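Local coordinates for mutual gliding-motility protein MglA (Myxococcus xanthus DK 1622, PDB 6H17) that binds and hydrolyses GTP as a small GTPase of the Arf family, acting as an intracellular switch that sets the direction and speed of gliding motility, at residues S7-N12 / R68-R73; L60-G65 / F74-V79. All coordinates share one frame; numbering follows the deposited sequence. Where two conformers were deposited one is given.

Contact 1 (S7-N12 / R68-R73). With SO4 (sulfate ion), chain E.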
# COMPACT_ATOMS: atom_id res chain seq x y z
N SER A 7 -11.73 18.09 18.05
CA SER A 7 -11.37 18.70 19.33
C SER A 7 -9.86 18.73 19.49
O SER A 7 -9.29 19.80 19.75
CB SER A 7 -12.03 17.92 20.47
OG SER A 7 -13.43 18.07 20.41
N SER A 8 -9.19 17.59 19.31
CA SER A 8 -7.74 17.53 19.48
C SER A 8 -7.00 18.02 18.25
O SER A 8 -5.79 18.25 18.32
CB SER A 8 -7.30 16.10 19.76
OG SER A 8 -7.55 15.29 18.63
N ARG A 9 -7.70 18.18 17.14
CA ARG A 9 -7.11 18.63 15.87
C ARG A 9 -6.18 17.58 15.28
O ARG A 9 -5.11 17.90 14.77
CB ARG A 9 -6.37 19.97 15.98
CG ARG A 9 -7.11 21.04 16.73
CD ARG A 9 -8.42 21.30 16.10
NE ARG A 9 -8.32 21.87 14.76
CZ ARG A 9 -9.38 22.19 14.02
NH1 ARG A 9 -10.60 21.96 14.50
NH2 ARG A 9 -9.22 22.73 12.83
N GLU A 10 -6.56 16.31 15.37
CA GLU A 10 -5.75 15.21 14.87
C GLU A 10 -6.49 14.44 13.79
O GLU A 10 -7.68 14.16 13.92
CB GLU A 10 -5.35 14.26 16.01
CG GLU A 10 -4.53 14.98 17.08
CD GLU A 10 -3.85 14.07 18.08
OE1 GLU A 10 -3.21 14.60 19.02
OE2 GLU A 10 -3.96 12.83 17.94
N ILE A 11 -5.76 14.12 12.73
CA ILE A 11 -6.26 13.30 11.63
C ILE A 11 -5.36 12.09 11.49
O ILE A 11 -4.14 12.23 11.38
CB ILE A 11 -6.27 14.09 10.31
CG1 ILE A 11 -7.17 15.33 10.41
CG2 ILE A 11 -6.69 13.19 9.16
CD1 ILE A 11 -7.10 16.23 9.20
N ASN A 12 -5.95 10.90 11.45
CA ASN A 12 -5.21 9.69 11.16
C ASN A 12 -5.73 9.09 9.87
O ASN A 12 -6.94 8.90 9.71
CB ASN A 12 -5.31 8.69 12.30
CG ASN A 12 -4.56 9.16 13.54
OD1 ASN A 12 -3.48 9.75 13.44
ND2 ASN A 12 -5.15 8.93 14.70
N ARG A 68 -3.65 22.20 7.08
CA ARG A 68 -3.52 23.34 7.96
C ARG A 68 -4.48 23.21 9.13
O ARG A 68 -5.67 22.94 8.94
CB ARG A 68 -3.82 24.62 7.18
CG ARG A 68 -4.03 25.85 8.04
CD ARG A 68 -2.76 26.62 8.25
NE ARG A 68 -3.01 28.03 7.97
CZ ARG A 68 -2.54 28.68 6.90
NH1 ARG A 68 -2.83 29.96 6.74
NH2 ARG A 68 -1.77 28.07 6.01
N GLY A 69 -3.98 23.43 10.35
CA GLY A 69 -4.80 23.42 11.54
C GLY A 69 -4.99 22.06 12.18
O GLY A 69 -5.76 21.96 13.15
N PHE A 70 -4.33 21.03 11.67
CA PHE A 70 -4.42 19.68 12.21
C PHE A 70 -3.02 19.08 12.25
O PHE A 70 -2.10 19.54 11.56
CB PHE A 70 -5.29 18.77 11.31
CG PHE A 70 -6.74 19.15 11.26
CD1 PHE A 70 -7.19 20.09 10.35
CD2 PHE A 70 -7.66 18.58 12.12
CE1 PHE A 70 -8.53 20.45 10.31
CE2 PHE A 70 -8.99 18.93 12.08
CZ PHE A 70 -9.43 19.87 11.18
N LYS A 71 -2.84 18.08 13.11
CA LYS A 71 -1.73 17.13 13.03
C LYS A 71 -2.25 15.93 12.25
O LYS A 71 -3.28 15.35 12.62
CB LYS A 71 -1.31 16.69 14.43
CG LYS A 71 -0.32 15.50 14.48
CD LYS A 71 0.02 15.08 15.92
CE LYS A 71 -1.08 14.26 16.57
NZ LYS A 71 -1.11 12.82 16.14
N THR A 72 -1.55 15.56 11.18
CA THR A 72 -1.96 14.46 10.33
C THR A 72 -0.88 13.40 10.36
O THR A 72 0.30 13.70 10.19
CB THR A 72 -2.20 14.92 8.89
OG1 THR A 72 -3.21 15.93 8.88
CG2 THR A 72 -2.63 13.76 8.02
N ARG A 73 -1.30 12.18 10.60
CA ARG A 73 -0.38 11.05 10.59
C ARG A 73 -0.91 9.99 9.65
O ARG A 73 -2.13 9.77 9.56
CB ARG A 73 -0.17 10.49 11.99
CG ARG A 73 0.55 11.44 12.96
CD ARG A 73 1.98 11.75 12.54
NE ARG A 73 2.63 12.73 13.43
CZ ARG A 73 2.75 14.04 13.19
NH1 ARG A 73 3.36 14.82 14.08
NH2 ARG A 73 2.30 14.58 12.06
S SO4 E . 4.65 17.89 12.37
O1 SO4 E . 4.51 19.30 11.94
O2 SO4 E . 3.37 17.38 12.88
O3 SO4 E . 5.04 17.08 11.21
O4 SO4 E . 5.69 17.77 13.40
O HOH W 1 -7.97 23.97 10.33
O HOH W 2 -2.59 12.60 13.95

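Contact 2 (L60-G65 / F74-V79)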
# COMPACT_ATOMS: atom_id res chain seq x y z
N LEU A 60 3.39 0.86 10.26
CA LEU A 60 4.40 1.91 10.34
C LEU A 60 3.73 3.28 10.30
O LEU A 60 3.12 3.64 9.29
CB LEU A 60 5.37 1.82 9.16
CG LEU A 60 6.37 2.97 8.98
CD1 LEU A 60 7.23 3.16 10.21
CD2 LEU A 60 7.25 2.71 7.77
N PRO A 61 3.81 4.07 11.39
CA PRO A 61 3.26 5.43 11.36
C PRO A 61 4.28 6.45 10.90
O PRO A 61 5.46 6.38 11.24
CB PRO A 61 2.88 5.66 12.83
CG PRO A 61 3.75 4.79 13.62
CD PRO A 61 4.26 3.67 12.73
N LEU A 62 3.81 7.43 10.12
CA LEU A 62 4.67 8.42 9.51
C LEU A 62 3.99 9.78 9.47
O LEU A 62 2.76 9.87 9.37
CB LEU A 62 4.98 8.09 8.03
CG LEU A 62 5.70 6.80 7.72
CD1 LEU A 62 5.75 6.57 6.22
CD2 LEU A 62 7.11 6.83 8.27
N SER A 63 4.81 10.82 9.47
CA SER A 63 4.37 12.17 9.15
C SER A 63 4.76 12.46 7.71
O SER A 63 5.94 12.33 7.34
CB SER A 63 5.01 13.19 10.08
OG SER A 63 4.65 12.94 11.43
N LEU A 64 3.78 12.83 6.89
CA LEU A 64 4.01 13.17 5.50
C LEU A 64 3.52 14.62 5.36
O LEU A 64 3.97 15.48 6.12
CB LEU A 64 3.44 12.11 4.57
CG LEU A 64 4.03 10.70 4.80
CD1 LEU A 64 3.25 9.59 4.12
CD2 LEU A 64 5.49 10.66 4.34
N GLY A 65 2.61 14.90 4.47
CA GLY A 65 2.12 16.25 4.32
C GLY A 65 1.17 16.67 5.42
O GLY A 65 0.74 15.90 6.28
N PHE A 74 0.00 9.37 8.93
CA PHE A 74 -0.29 8.25 8.04
C PHE A 74 0.13 6.96 8.71
O PHE A 74 1.25 6.85 9.22
CB PHE A 74 0.45 8.43 6.72
CG PHE A 74 -0.16 9.46 5.82
CD1 PHE A 74 -0.95 9.09 4.75
CD2 PHE A 74 0.03 10.81 6.07
CE1 PHE A 74 -1.53 10.03 3.93
CE2 PHE A 74 -0.55 11.76 5.24
CZ PHE A 74 -1.32 11.37 4.18
N HIS A 75 -0.75 5.97 8.68
CA HIS A 75 -0.49 4.64 9.22
C HIS A 75 -0.44 3.68 8.04
O HIS A 75 -1.45 3.45 7.39
CB HIS A 75 -1.56 4.25 10.22
CG HIS A 75 -1.57 5.13 11.44
ND1 HIS A 75 -2.62 5.18 12.32
CD2 HIS A 75 -0.63 5.98 11.92
CE1 HIS A 75 -2.35 6.03 13.29
NE2 HIS A 75 -1.15 6.53 13.08
N LEU A 76 0.75 3.19 7.76
CA LEU A 76 0.96 2.24 6.67
C LEU A 76 0.83 0.82 7.19
O LEU A 76 1.39 0.47 8.24
CB LEU A 76 2.36 2.40 6.08
CG LEU A 76 2.59 3.57 5.13
CD1 LEU A 76 2.08 4.88 5.62
CD2 LEU A 76 4.09 3.66 4.76
N TYR A 77 0.08 0.00 6.43
CA TYR A 77 -0.11 -1.41 6.72
C TYR A 77 0.26 -2.22 5.49
O TYR A 77 0.06 -1.77 4.36
CB TYR A 77 -1.58 -1.73 7.02
CG TYR A 77 -2.11 -1.22 8.35
CD1 TYR A 77 -2.27 -2.09 9.41
CD2 TYR A 77 -2.45 0.11 8.55
CE1 TYR A 77 -2.76 -1.67 10.63
CE2 TYR A 77 -2.95 0.56 9.80
CZ TYR A 77 -3.09 -0.36 10.80
OH TYR A 77 -3.56 0.05 12.03
N THR A 78 0.77 -3.42 5.71
CA THR A 78 0.75 -4.44 4.67
C THR A 78 -0.28 -5.49 5.03
O THR A 78 -0.89 -5.46 6.10
CB THR A 78 2.12 -5.09 4.49
OG1 THR A 78 2.43 -5.89 5.64
CG2 THR A 78 3.20 -4.07 4.24
N VAL A 79 -0.49 -6.42 4.10
CA VAL A 79 -1.39 -7.55 4.31
C VAL A 79 -0.63 -8.83 4.01
O VAL A 79 0.41 -8.80 3.33
CB VAL A 79 -2.65 -7.47 3.40
CG1 VAL A 79 -3.37 -6.14 3.58
CG2 VAL A 79 -2.30 -7.71 1.95

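Contact 1 (S7-N12 / R68-R73)
Arg9 and Phe70 meet where two parallel strands of the small-GTPase sheet begin, 10-12 beside 71-73, in register from Glu10 opposite Lys71 to Asn12 opposite Arg73. The backbone hydrogen bonds come first: Lys71 N gives to Arg9 O at 2.8 Å, Ile11 N to Lys71 O, and Arg73 N to Ile11 O. At the same end, Arg9 and Glu10 both face Asn5 in a G1 beta bulge, on the side of strand 10-18 taken by strand 3-5.

The aromatic contacts gather round the Phe70 ring. The Arg9 guanidinium lies nearly flat on one face, planes 21° apart, with Arg9 CZ 4.1 Å from the centroid of the Phe70 ring, a cation-pi stack in which Arg9 NH2 sits over the rim near Phe70 CZ. On the opposite face Ile11 CD1 makes a CH-pi contact, 4.0 Å from the centroid. Ile4 of strand 3-5 also packs on Phe70 and Ile11.

Polar side chains complete the contact. Bends at chi2 (-58°) and chi3 (-66°) fold the Arg9 chain back, so that NE reaches Gly69 O at 3.0 Å, in the guanidinium plane; NH1 bonds to Tyr6 O, and these two bonds should limit the group's rotation above the ring. In one of its two conformers, Lys71 runs alongside Glu10, and its NZ makes a weak and doubtful salt bridge with Glu10 OE2 (3.4 Å). The guanidinium of Arg73 gives NH2 to Thr72 O, and both its terminal nitrogens grip one oxygen of a sulfate ion, probably from the crystallisation liquor, with Arg73 NH1 2.8 Å from sulfate O2.

Contact 2 (L60-G65 / F74-V79)
The Phe74 ring carries Leu64 over one face, where CD1 stands 4.2 Å from the ring centroid in a CH-pi contact, while the carbonyl oxygens of Leu62 and Gly65 lie near its plane at the edge. The two side chains cross at about a right angle; CG of Leu64 stands anti to its own carbonyl carbon (chi1 -58°), and from there the CD1 branch reaches over Phe74 CG. On the sheet face opposite Phe74, the imidazole of His75 receives Pro61 obliquely, CB 3.6 Å from His75 CD2.

These groups are held by an antiparallel hairpin, strand 52-62 against strand 71-78, which corresponds to the interswitch between the two switch regions of small GTPases; its second strand leads to Thr78 and Val79, predicted to bind GTP. Leu60 with Leu76 and Leu62 with Phe74 are hydrogen-bonded pairs, each closed by two backbone bonds; Leu62 N reaches Phe74 O at 2.8 Å. Pro61 has no N-H to give, but it falls in the non-hydrogen-bonded pair with His75, where none is needed across these strands. Its CA instead approaches Phe74 O. On the face shared with Phe74, Leu62 and Leu76 also cross nearly at right angles, Leu62 CD1 meeting Leu76 CD2 at 3.7 Å.

Val187 and Leu188 of helix 176-193 pack on Phe74. An alanine in place of Phe74 would take away the ring beneath Leu64 and would probably open a gap beside Val187 and Leu188, leaving the Leu64 side chain free to shift or turn.

Helix 176-193 also meets Leu62 through Leu180 and Leu64 through Ala184. Helix 25-35 packs on Leu60 through Tyr33 and on Leu62 through Ile32. Strand 10-18 flanks the other edge of strand 71-78, its Cys13 and Ile15 touching Phe74.

How the contacts relate
Strand 71-78 runs through both contacts: contact 1 pairs its start in parallel with strand 10-18, and contact 2 pairs its continuation antiparallel with strand 52-62, so it lies between the two in one sheet. The centres are 15 Å apart, yet the segments touch: Arg73 CD comes to 3.8 Å from Leu62 O, and Thr72 CB to 4.0 Å from Gly65 O. Contact 1 lies away from the nucleotide. Contact 2 leads toward it: the Leu76 side chain is about 12 Å from both the bound GTP analogue and the magnesium ion, and at the end of 74-79 Val79 touches the analogue.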